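Local structure of flagellar hook-associated protein 3 (Bacillus cereus, 5ZIY) at residues A[105-110]-A[138-143]; A[40-45]-A[177-182]; A[47-52]-A[167-172]; A[54-59]-A[152-157]. The protein is a structural protein of the bacterial flagellum that probably helps join the hook to the filament at the hook-filament junction. All coordinates share one frame; numbering follows the deposited sequence.

Contact 1. Residues A[105-110]-A[138-143]; sequences LPFTED and ALLSPV
Phe107 meets Leu140 and Ser141 through one end of its ring, and this single aromatic side chain carries the loop's side of the contact. The apolar part is the meeting of the ring with Leu140: the ring carbons CE2 and CZ of Phe107 each lie 3.9 Å from Leu140 CB, an oblique approach in which the two side chains run at about a right angle. CB is the Leu140 atom that touches the ring; with CG anti to the carbonyl carbon (chi1 -68°), the branch of the leucine lies beside its backbone N. The second element is polar against aromatic. Ser141 OG sits at the ring edge, near its plane, 3.7 Å from Phe107 CE2 and 4.0 Å from Phe107 CD2. Topologically, a loop between strands 94-95 and 120-123 is thus laid against the early turns of helix 137-155, a helix kinked at Pro142, whose nitrogen has no hydrogen to offer the preceding turn. Hydrogen bonds hold both partners from outside the pair: Ser141 OG bonds to Gly111 O, and Phe107 N to Asn88 OD1. The Phe107 ring also makes an edge-to-face contact with Tyr113 and touches Ala87 of helix 67-87.

Contact 2. Residues A[40-45]-A[177-182]; sequences NTLQGV and INRTTE
An antiparallel helix pair, helix 8-60 against helix 162-204, is joined here by Leu42 and Gln43 on one side and Arg179 and Thr180 on the other. The closest approach is polar oxygen to carbon: Thr180 OG1 lies 3.3 Å from Leu42 CB, the two side chains sliding past each other in opposite directions. That oxygen hydrogen-bonds to Ile176 O in its own helix, which gives it a polar partner although it lies against Leu42 CB. Farther out, Leu42 CD1 rests 3.8 Å from Arg179 CG. The short segments run 158° apart with axes 9.6 Å from each other, as in the paired terminal helices of flagellin-family proteins. Thr180 CG2 lies 4.0 Å from Gln43 CD; Gln43 comes across it at about a right angle, its chain bent at chi2 (-101°). A bound zinc ion lies about 6 Å from the Gln43 side chain. Only the aliphatic base of Arg179 serves the packing, for bends at chi2 and chi3 carry the guanidinium away. There Arg179 NE forms a long salt bridge to Glu182 OE1 (3.7 Å), the oxygen well out of the guanidinium plane. Glu182 also has a weak, long ion pair with Arg134, whose like charge near Arg179 it probably eases.

Contact 3. Residues A[47-52]-A[167-172]; sequences KSLTRA and EENKQN
Leu49 and Asn169 mark the point where the backbones of 47-52 and 167-172 draw together, their CA atoms 7.0 Å apart. Both segments are helical, their axes pass 10.1 Å from each other, and their directions differ by 159°, an antiparallel arrangement. Across that gap Asn169 reaches with CG anti to its backbone N (chi1 -177°), and its amide does two things at once. Asn169 ND2 donates to Leu49 O over 3.2 Å; the bond is fairly straight at hydrogen (154°) and the acceptor lies close to the amide plane, but the nitrogen sits above the carbonyl plane and not on a lone pair. The other end of the amide, Asn169 OD1, faces the leucine side chain, 3.3 Å from Leu49 CD2 and 3.7 Å from Leu49 CB. A buried polar group is thereby tied to the backbone of the opposite helix, its rotation restrained by a bond on one side and hydrocarbon on the other. Ala52 CB adds a looser contact, 4.3 Å from Asn169 ND2. Helix 137-155 packs against this pair, with Val143 and Leu147 on Leu49 and Met150 on Asn169, while Ser48 turns to Ile79 and Val83 of helix 67-87.

Contact 4. Residues A[54-59]-A[152-157]; sequences QLTVQA and EAMQNG
Met154 reaches over to Thr56 and Ala59 and accounts, on its side, for the whole contact. The bond to CB is directed at helix 8-60, but neither CB nor CG comes close to segment 54-59; CG stands anti to the carbonyl carbon (chi1 -74°). Beyond CG the chain is fully extended, which spends its length on crossing the space between the two helices. SD is the first atom to come near the other segment, 4.1 Å from Ala59 CB. The methyl at the tip does the rest: Met154 CE lies 3.4 Å from Ala59 CB, tighter than usual for two carbons, and 3.2 Å from Thr56 OG1. CE also lies 3.4 Å from Thr56 CA and 3.6 Å from Thr56 CG2, seated against the threonine, whose side chain Met154 meets at about a right angle. Thr56 OG1 is hydrogen-bonded to Ala52 O one turn back. Met154 stands close to the end of helix 137-155, which closes in a Schellman motif: Gly157, with positive phi, is the C-prime residue, Gly157 N bonds to Met154 O at 3.0 Å, and the next backbone N bonds to Ala153 O. Leu162 of helix 162-204 packs on Thr56, Ala59 and Met154 alike, and Ile72 of helix 67-87 reaches Met154.

Three of the four contacts follow helix 8-60 in order: contacts 2 and 3 have centres 13 Å apart, contacts 3 and 4 again 13 Å, and contacts 2 and 4 are 25 Å apart, nearly in line. Contacts 2 and 3 pair this helix with 162-204; contact 4 pairs it with 137-155, the helix that contact 1 also uses. Along the chain they are nested, contact 1 inside 4, 4 inside 3, and 3 inside 2. Contact 1 lies to the flank, 14 to 15 Å from contacts 2 and 3, and touches contact 2 through Leu139 and contact 3 through Pro142 and Val143. An elongated antiparallel helical bundle results, with loop 105-110 fastened to its side, consistent with a flagellin-like junction protein.

Contact 1. Residues A[105-110]-A[138-143]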
# COMPACT_ATOMS: atom_id res chain seq x y z
N LEU A 105 0.73 8.49 13.85
CA LEU A 105 1.36 7.63 12.89
C LEU A 105 0.88 6.18 13.14
O LEU A 105 0.90 5.72 14.28
CB LEU A 105 2.88 7.73 13.00
CG LEU A 105 3.59 9.05 12.57
CD1 LEU A 105 5.11 8.87 12.77
CD2 LEU A 105 3.29 9.47 11.15
N PRO A 106 0.49 5.46 12.09
CA PRO A 106 -0.10 4.16 12.35
C PRO A 106 0.89 3.06 12.76
O PRO A 106 0.48 2.11 13.44
CB PRO A 106 -0.79 3.83 11.05
CG PRO A 106 -0.17 4.63 10.06
CD PRO A 106 0.24 5.88 10.71
N PHE A 107 2.15 3.18 12.34
CA PHE A 107 3.15 2.22 12.76
C PHE A 107 4.33 2.83 13.46
O PHE A 107 4.87 3.84 13.01
CB PHE A 107 3.65 1.40 11.59
CG PHE A 107 2.57 0.65 10.90
CD1 PHE A 107 1.78 1.26 9.97
CD2 PHE A 107 2.32 -0.67 11.22
CE1 PHE A 107 0.78 0.59 9.35
CE2 PHE A 107 1.31 -1.33 10.58
CZ PHE A 107 0.54 -0.69 9.67
N THR A 108 4.75 2.17 14.55
CA THR A 108 6.02 2.46 15.21
C THR A 108 7.17 1.68 14.61
O THR A 108 6.99 0.72 13.87
CB THR A 108 5.96 2.14 16.73
OG1 THR A 108 6.00 0.73 16.94
CG2 THR A 108 4.69 2.67 17.32
N GLU A 109 8.39 2.07 14.97
CA GLU A 109 9.60 1.32 14.59
C GLU A 109 9.62 -0.09 15.10
O GLU A 109 10.40 -0.89 14.64
CB GLU A 109 10.84 2.01 15.15
N ASP A 110 8.82 -0.40 16.12
CA ASP A 110 8.68 -1.76 16.62
C ASP A 110 7.62 -2.56 15.87
O ASP A 110 7.41 -3.73 16.16
CB ASP A 110 8.28 -1.75 18.11
CG ASP A 110 9.22 -0.93 18.96
OD1 ASP A 110 10.44 -0.91 18.68
OD2 ASP A 110 8.73 -0.28 19.92
N ALA A 138 -2.40 -6.24 9.94
CA ALA A 138 -2.13 -7.63 9.61
C ALA A 138 -1.14 -7.78 8.46
O ALA A 138 -0.44 -8.77 8.37
CB ALA A 138 -3.46 -8.42 9.32
N LEU A 139 -1.07 -6.79 7.58
CA LEU A 139 -0.21 -6.86 6.41
C LEU A 139 1.21 -6.41 6.78
O LEU A 139 2.19 -6.99 6.30
CB LEU A 139 -0.77 -5.95 5.32
CG LEU A 139 -0.08 -5.87 3.96
CD1 LEU A 139 -0.45 -7.10 3.07
CD2 LEU A 139 -0.44 -4.54 3.32
N LEU A 140 1.32 -5.38 7.61
CA LEU A 140 2.61 -4.66 7.79
C LEU A 140 3.23 -4.78 9.18
O LEU A 140 4.46 -4.70 9.32
CB LEU A 140 2.47 -3.19 7.40
CG LEU A 140 2.24 -2.96 5.91
CD1 LEU A 140 1.79 -1.54 5.66
CD2 LEU A 140 3.50 -3.26 5.04
N SER A 141 2.43 -5.01 10.22
CA SER A 141 3.04 -5.27 11.52
C SER A 141 4.01 -6.44 11.46
O SER A 141 5.10 -6.36 11.99
CB SER A 141 2.01 -5.46 12.64
OG SER A 141 1.46 -4.22 12.92
N PRO A 142 3.65 -7.52 10.75
CA PRO A 142 4.65 -8.59 10.83
C PRO A 142 5.86 -8.34 9.93
O PRO A 142 6.96 -8.82 10.23
CB PRO A 142 3.86 -9.88 10.44
CG PRO A 142 2.44 -9.53 10.37
CD PRO A 142 2.37 -7.99 10.19
N VAL A 143 5.67 -7.58 8.84
CA VAL A 143 6.77 -7.15 8.02
C VAL A 143 7.80 -6.45 8.85
O VAL A 143 8.97 -6.81 8.81
CB VAL A 143 6.31 -6.22 6.91
CG1 VAL A 143 7.51 -5.61 6.21
CG2 VAL A 143 5.49 -7.00 5.92

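Contact 2. Residues A[40-45]-A[177-182]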
# COMPACT_ATOMS: atom_id res chain seq x y z
N ASN A 40 2.47 2.23 -5.43
CA ASN A 40 3.85 2.67 -5.41
C ASN A 40 4.49 2.38 -4.04
O ASN A 40 5.64 1.99 -3.98
CB ASN A 40 3.97 4.18 -5.74
CG ASN A 40 3.76 4.49 -7.23
OD1 ASN A 40 3.66 3.60 -8.08
ND2 ASN A 40 3.72 5.79 -7.56
N THR A 41 3.73 2.57 -2.95
CA THR A 41 4.18 2.27 -1.60
C THR A 41 4.42 0.77 -1.44
O THR A 41 5.46 0.33 -0.92
CB THR A 41 3.14 2.79 -0.59
OG1 THR A 41 2.95 4.19 -0.83
CG2 THR A 41 3.56 2.56 0.86
N LEU A 42 3.49 -0.03 -1.93
CA LEU A 42 3.64 -1.49 -1.91
C LEU A 42 4.85 -1.98 -2.69
O LEU A 42 5.54 -2.92 -2.22
CB LEU A 42 2.35 -2.19 -2.40
CG LEU A 42 1.21 -2.07 -1.38
CD1 LEU A 42 -0.11 -2.27 -2.07
CD2 LEU A 42 1.37 -3.05 -0.12
N GLN A 43 5.12 -1.36 -3.84
CA GLN A 43 6.29 -1.74 -4.66
C GLN A 43 7.59 -1.35 -3.93
O GLN A 43 8.57 -2.06 -3.96
CB GLN A 43 6.24 -1.18 -6.10
CG GLN A 43 4.92 -1.47 -6.89
CD GLN A 43 4.96 -2.61 -7.90
OE1 GLN A 43 4.20 -2.57 -8.90
NE2 GLN A 43 5.83 -3.63 -7.68
N GLY A 44 7.56 -0.23 -3.22
CA GLY A 44 8.67 0.20 -2.45
C GLY A 44 8.94 -0.78 -1.31
O GLY A 44 10.11 -1.04 -1.02
N VAL A 45 7.88 -1.31 -0.68
CA VAL A 45 8.04 -2.35 0.33
C VAL A 45 8.58 -3.65 -0.29
O VAL A 45 9.51 -4.22 0.24
CB VAL A 45 6.75 -2.61 1.12
CG1 VAL A 45 6.97 -3.74 2.20
CG2 VAL A 45 6.23 -1.27 1.84
N ILE A 177 3.11 -9.00 -1.98
CA ILE A 177 2.88 -9.25 -3.42
C ILE A 177 1.37 -9.45 -3.71
O ILE A 177 0.84 -8.87 -4.63
CB ILE A 177 3.65 -10.45 -3.92
CG1 ILE A 177 5.17 -10.19 -3.85
CG2 ILE A 177 3.19 -10.85 -5.36
CD1 ILE A 177 6.03 -11.47 -4.10
N ASN A 178 0.70 -10.29 -2.94
CA ASN A 178 -0.73 -10.49 -3.13
C ASN A 178 -1.50 -9.18 -2.97
O ASN A 178 -2.44 -8.92 -3.74
CB ASN A 178 -1.30 -11.54 -2.17
CG ASN A 178 -0.76 -12.94 -2.43
OD1 ASN A 178 -0.29 -13.23 -3.52
ND2 ASN A 178 -0.80 -13.80 -1.41
N ARG A 179 -1.13 -8.34 -2.01
CA ARG A 179 -1.85 -7.04 -1.92
C ARG A 179 -1.57 -6.15 -3.15
O ARG A 179 -2.46 -5.42 -3.63
CB ARG A 179 -1.50 -6.27 -0.64
CG ARG A 179 -2.27 -4.95 -0.47
CD ARG A 179 -3.77 -5.17 -0.33
NE ARG A 179 -4.12 -5.93 0.87
CZ ARG A 179 -4.34 -5.42 2.09
NH1 ARG A 179 -4.26 -4.10 2.30
NH2 ARG A 179 -4.67 -6.24 3.11
N THR A 180 -0.34 -6.17 -3.63
CA THR A 180 0.02 -5.37 -4.77
C THR A 180 -0.86 -5.79 -5.95
O THR A 180 -1.33 -4.95 -6.69
CB THR A 180 1.50 -5.55 -5.12
OG1 THR A 180 2.28 -5.13 -4.00
CG2 THR A 180 1.89 -4.72 -6.33
N THR A 181 -1.11 -7.08 -6.06
CA THR A 181 -1.91 -7.62 -7.14
C THR A 181 -3.39 -7.23 -7.03
O THR A 181 -4.01 -6.85 -8.03
CB THR A 181 -1.77 -9.12 -7.17
OG1 THR A 181 -0.45 -9.43 -7.61
CG2 THR A 181 -2.78 -9.75 -8.15
N GLU A 182 -3.93 -7.33 -5.81
CA GLU A 182 -5.29 -6.88 -5.54
C GLU A 182 -5.41 -5.38 -5.86
O GLU A 182 -6.38 -4.95 -6.47
CB GLU A 182 -5.70 -7.19 -4.10
CG GLU A 182 -7.08 -6.64 -3.70
CD GLU A 182 -7.48 -6.85 -2.20
OE1 GLU A 182 -6.70 -7.41 -1.37
OE2 GLU A 182 -8.62 -6.43 -1.87

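Contact 3. Residues A[47-52]-A[167-172]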
# COMPACT_ATOMS: atom_id res chain seq x y z
N LYS A 47 10.45 -4.11 -2.85
CA LYS A 47 11.87 -3.87 -3.16
C LYS A 47 12.71 -3.94 -1.89
O LYS A 47 13.80 -4.54 -1.88
CB LYS A 47 11.98 -2.45 -3.75
CG LYS A 47 12.91 -2.24 -4.85
CD LYS A 47 12.38 -1.12 -5.76
CE LYS A 47 13.48 -0.53 -6.63
NZ LYS A 47 13.00 0.67 -7.36
N SER A 48 12.21 -3.33 -0.80
CA SER A 48 12.90 -3.39 0.46
C SER A 48 13.04 -4.84 1.00
O SER A 48 14.09 -5.27 1.50
CB SER A 48 12.20 -2.50 1.50
OG SER A 48 12.29 -1.14 1.10
N LEU A 49 11.97 -5.62 0.92
CA LEU A 49 11.98 -6.96 1.51
C LEU A 49 12.86 -7.87 0.68
O LEU A 49 13.57 -8.72 1.21
CB LEU A 49 10.57 -7.52 1.70
CG LEU A 49 9.73 -6.72 2.69
CD1 LEU A 49 8.38 -7.45 2.91
CD2 LEU A 49 10.45 -6.48 4.05
N THR A 50 12.82 -7.66 -0.63
CA THR A 50 13.70 -8.33 -1.57
C THR A 50 15.15 -8.12 -1.18
O THR A 50 15.91 -9.07 -1.08
CB THR A 50 13.47 -7.80 -3.02
OG1 THR A 50 12.18 -8.24 -3.46
CG2 THR A 50 14.55 -8.32 -3.99
N ARG A 51 15.52 -6.87 -0.93
CA ARG A 51 16.89 -6.56 -0.52
C ARG A 51 17.22 -7.18 0.85
O ARG A 51 18.31 -7.66 1.05
CB ARG A 51 17.11 -5.05 -0.52
CG ARG A 51 18.49 -4.57 -0.03
CD ARG A 51 19.60 -4.82 -1.00
NE ARG A 51 20.88 -4.29 -0.50
CZ ARG A 51 22.07 -4.73 -0.89
NH1 ARG A 51 22.17 -5.70 -1.79
NH2 ARG A 51 23.18 -4.21 -0.37
N ALA A 52 16.24 -7.16 1.76
CA ALA A 52 16.40 -7.78 3.09
C ALA A 52 16.67 -9.26 2.97
O ALA A 52 17.55 -9.77 3.66
CB ALA A 52 15.14 -7.56 3.97
N GLU A 167 12.58 -17.24 6.35
CA GLU A 167 11.27 -17.79 5.97
C GLU A 167 10.14 -16.84 6.35
O GLU A 167 9.20 -16.67 5.59
CB GLU A 167 11.01 -19.18 6.58
CG GLU A 167 11.17 -20.34 5.59
CD GLU A 167 10.06 -20.42 4.51
OE1 GLU A 167 8.94 -19.91 4.72
OE2 GLU A 167 10.32 -21.02 3.44
N GLU A 168 10.23 -16.25 7.54
CA GLU A 168 9.23 -15.24 7.96
C GLU A 168 9.14 -14.11 6.94
O GLU A 168 8.04 -13.70 6.54
CB GLU A 168 9.55 -14.63 9.31
CG GLU A 168 9.03 -15.40 10.51
CD GLU A 168 9.15 -14.60 11.80
OE1 GLU A 168 9.58 -13.42 11.75
OE2 GLU A 168 8.83 -15.16 12.86
N ASN A 169 10.29 -13.59 6.53
CA ASN A 169 10.32 -12.50 5.54
C ASN A 169 9.76 -12.95 4.19
O ASN A 169 9.12 -12.14 3.50
CB ASN A 169 11.72 -11.89 5.39
CG ASN A 169 11.75 -10.71 4.43
OD1 ASN A 169 11.13 -9.68 4.71
ND2 ASN A 169 12.46 -10.84 3.32
N LYS A 170 10.00 -14.20 3.79
CA LYS A 170 9.43 -14.70 2.54
C LYS A 170 7.89 -14.70 2.59
O LYS A 170 7.24 -14.23 1.67
CB LYS A 170 9.95 -16.10 2.17
CG LYS A 170 11.40 -16.14 1.66
CD LYS A 170 11.72 -17.47 0.96
CE LYS A 170 13.08 -17.46 0.24
NZ LYS A 170 14.14 -18.11 1.04
N GLN A 171 7.32 -15.24 3.66
CA GLN A 171 5.85 -15.22 3.87
C GLN A 171 5.27 -13.82 3.97
O GLN A 171 4.20 -13.55 3.44
CB GLN A 171 5.47 -16.02 5.10
CG GLN A 171 5.68 -17.51 4.91
CD GLN A 171 5.44 -18.30 6.17
OE1 GLN A 171 5.45 -17.74 7.27
NE2 GLN A 171 5.24 -19.61 6.04
N ASN A 172 5.99 -12.91 4.63
CA ASN A 172 5.56 -11.51 4.67
C ASN A 172 5.53 -10.88 3.29
O ASN A 172 4.56 -10.24 2.92
CB ASN A 172 6.46 -10.70 5.57
CG ASN A 172 6.42 -11.14 7.02
OD1 ASN A 172 5.45 -11.74 7.48
ND2 ASN A 172 7.49 -10.82 7.76

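Contact 4. Residues A[54-59]-A[152-157]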
# COMPACT_ATOMS: atom_id res chain seq x y z
N GLN A 54 17.96 -10.83 0.29
CA GLN A 54 19.29 -10.94 -0.31
C GLN A 54 20.42 -10.82 0.74
O GLN A 54 21.31 -11.65 0.79
CB GLN A 54 19.45 -9.91 -1.44
CG GLN A 54 18.50 -10.14 -2.67
CD GLN A 54 18.56 -9.04 -3.75
OE1 GLN A 54 18.24 -7.86 -3.50
NE2 GLN A 54 18.92 -9.42 -4.96
N LEU A 55 20.36 -9.78 1.56
CA LEU A 55 21.34 -9.51 2.63
C LEU A 55 21.36 -10.58 3.73
O LEU A 55 22.36 -10.76 4.43
CB LEU A 55 21.00 -8.17 3.32
CG LEU A 55 21.16 -6.87 2.55
CD1 LEU A 55 20.60 -5.70 3.38
CD2 LEU A 55 22.61 -6.63 2.13
N THR A 56 20.21 -11.22 3.94
CA THR A 56 20.10 -12.28 4.91
C THR A 56 20.66 -13.59 4.35
O THR A 56 21.19 -14.39 5.10
CB THR A 56 18.65 -12.44 5.41
OG1 THR A 56 18.18 -11.19 5.95
CG2 THR A 56 18.61 -13.49 6.48
N VAL A 57 20.55 -13.80 3.04
CA VAL A 57 21.23 -14.90 2.38
C VAL A 57 22.76 -14.70 2.53
O VAL A 57 23.48 -15.64 2.91
CB VAL A 57 20.75 -15.06 0.89
CG1 VAL A 57 21.67 -15.97 0.08
CG2 VAL A 57 19.31 -15.57 0.84
N GLN A 58 23.26 -13.48 2.29
CA GLN A 58 24.69 -13.16 2.49
C GLN A 58 25.09 -13.53 3.91
O GLN A 58 26.09 -14.21 4.11
CB GLN A 58 24.99 -11.67 2.27
CG GLN A 58 25.07 -11.27 0.82
CD GLN A 58 25.28 -9.76 0.60
OE1 GLN A 58 25.62 -9.02 1.53
NE2 GLN A 58 25.09 -9.32 -0.64
N ALA A 59 24.31 -13.08 4.88
CA ALA A 59 24.56 -13.36 6.30
C ALA A 59 24.64 -14.86 6.63
O ALA A 59 25.45 -15.29 7.44
CB ALA A 59 23.47 -12.70 7.14
N GLU A 152 18.50 -6.91 14.61
CA GLU A 152 19.10 -7.28 15.89
C GLU A 152 19.87 -8.61 15.84
O GLU A 152 20.96 -8.69 16.41
CB GLU A 152 18.03 -7.29 17.00
N ALA A 153 19.32 -9.63 15.19
CA ALA A 153 20.01 -10.93 15.03
C ALA A 153 21.37 -10.74 14.36
O ALA A 153 22.39 -11.27 14.79
CB ALA A 153 19.17 -11.94 14.26
N MET A 154 21.38 -9.90 13.36
CA MET A 154 22.61 -9.68 12.65
C MET A 154 23.61 -8.89 13.49
O MET A 154 24.76 -9.33 13.64
CB MET A 154 22.33 -9.04 11.31
CG MET A 154 21.75 -10.09 10.38
SD MET A 154 21.37 -9.50 8.74
CE MET A 154 20.63 -10.97 8.03
N GLN A 155 23.20 -7.77 14.06
CA GLN A 155 24.21 -7.01 14.78
C GLN A 155 24.63 -7.58 16.12
O GLN A 155 25.59 -7.10 16.70
CB GLN A 155 23.92 -5.52 14.82
CG GLN A 155 22.63 -5.02 15.37
CD GLN A 155 22.32 -3.68 14.73
OE1 GLN A 155 23.21 -2.84 14.60
NE2 GLN A 155 21.07 -3.46 14.34
N ASN A 156 23.98 -8.65 16.56
CA ASN A 156 24.39 -9.38 17.75
C ASN A 156 25.02 -10.72 17.41
O ASN A 156 25.21 -11.57 18.28
CB ASN A 156 23.19 -9.55 18.67
CG ASN A 156 22.62 -8.22 19.09
OD1 ASN A 156 23.32 -7.21 19.08
ND2 ASN A 156 21.34 -8.21 19.45
N GLY A 157 25.32 -10.91 16.14
CA GLY A 157 25.93 -12.16 15.65
C GLY A 157 25.13 -13.41 15.95
O GLY A 157 25.71 -14.47 16.17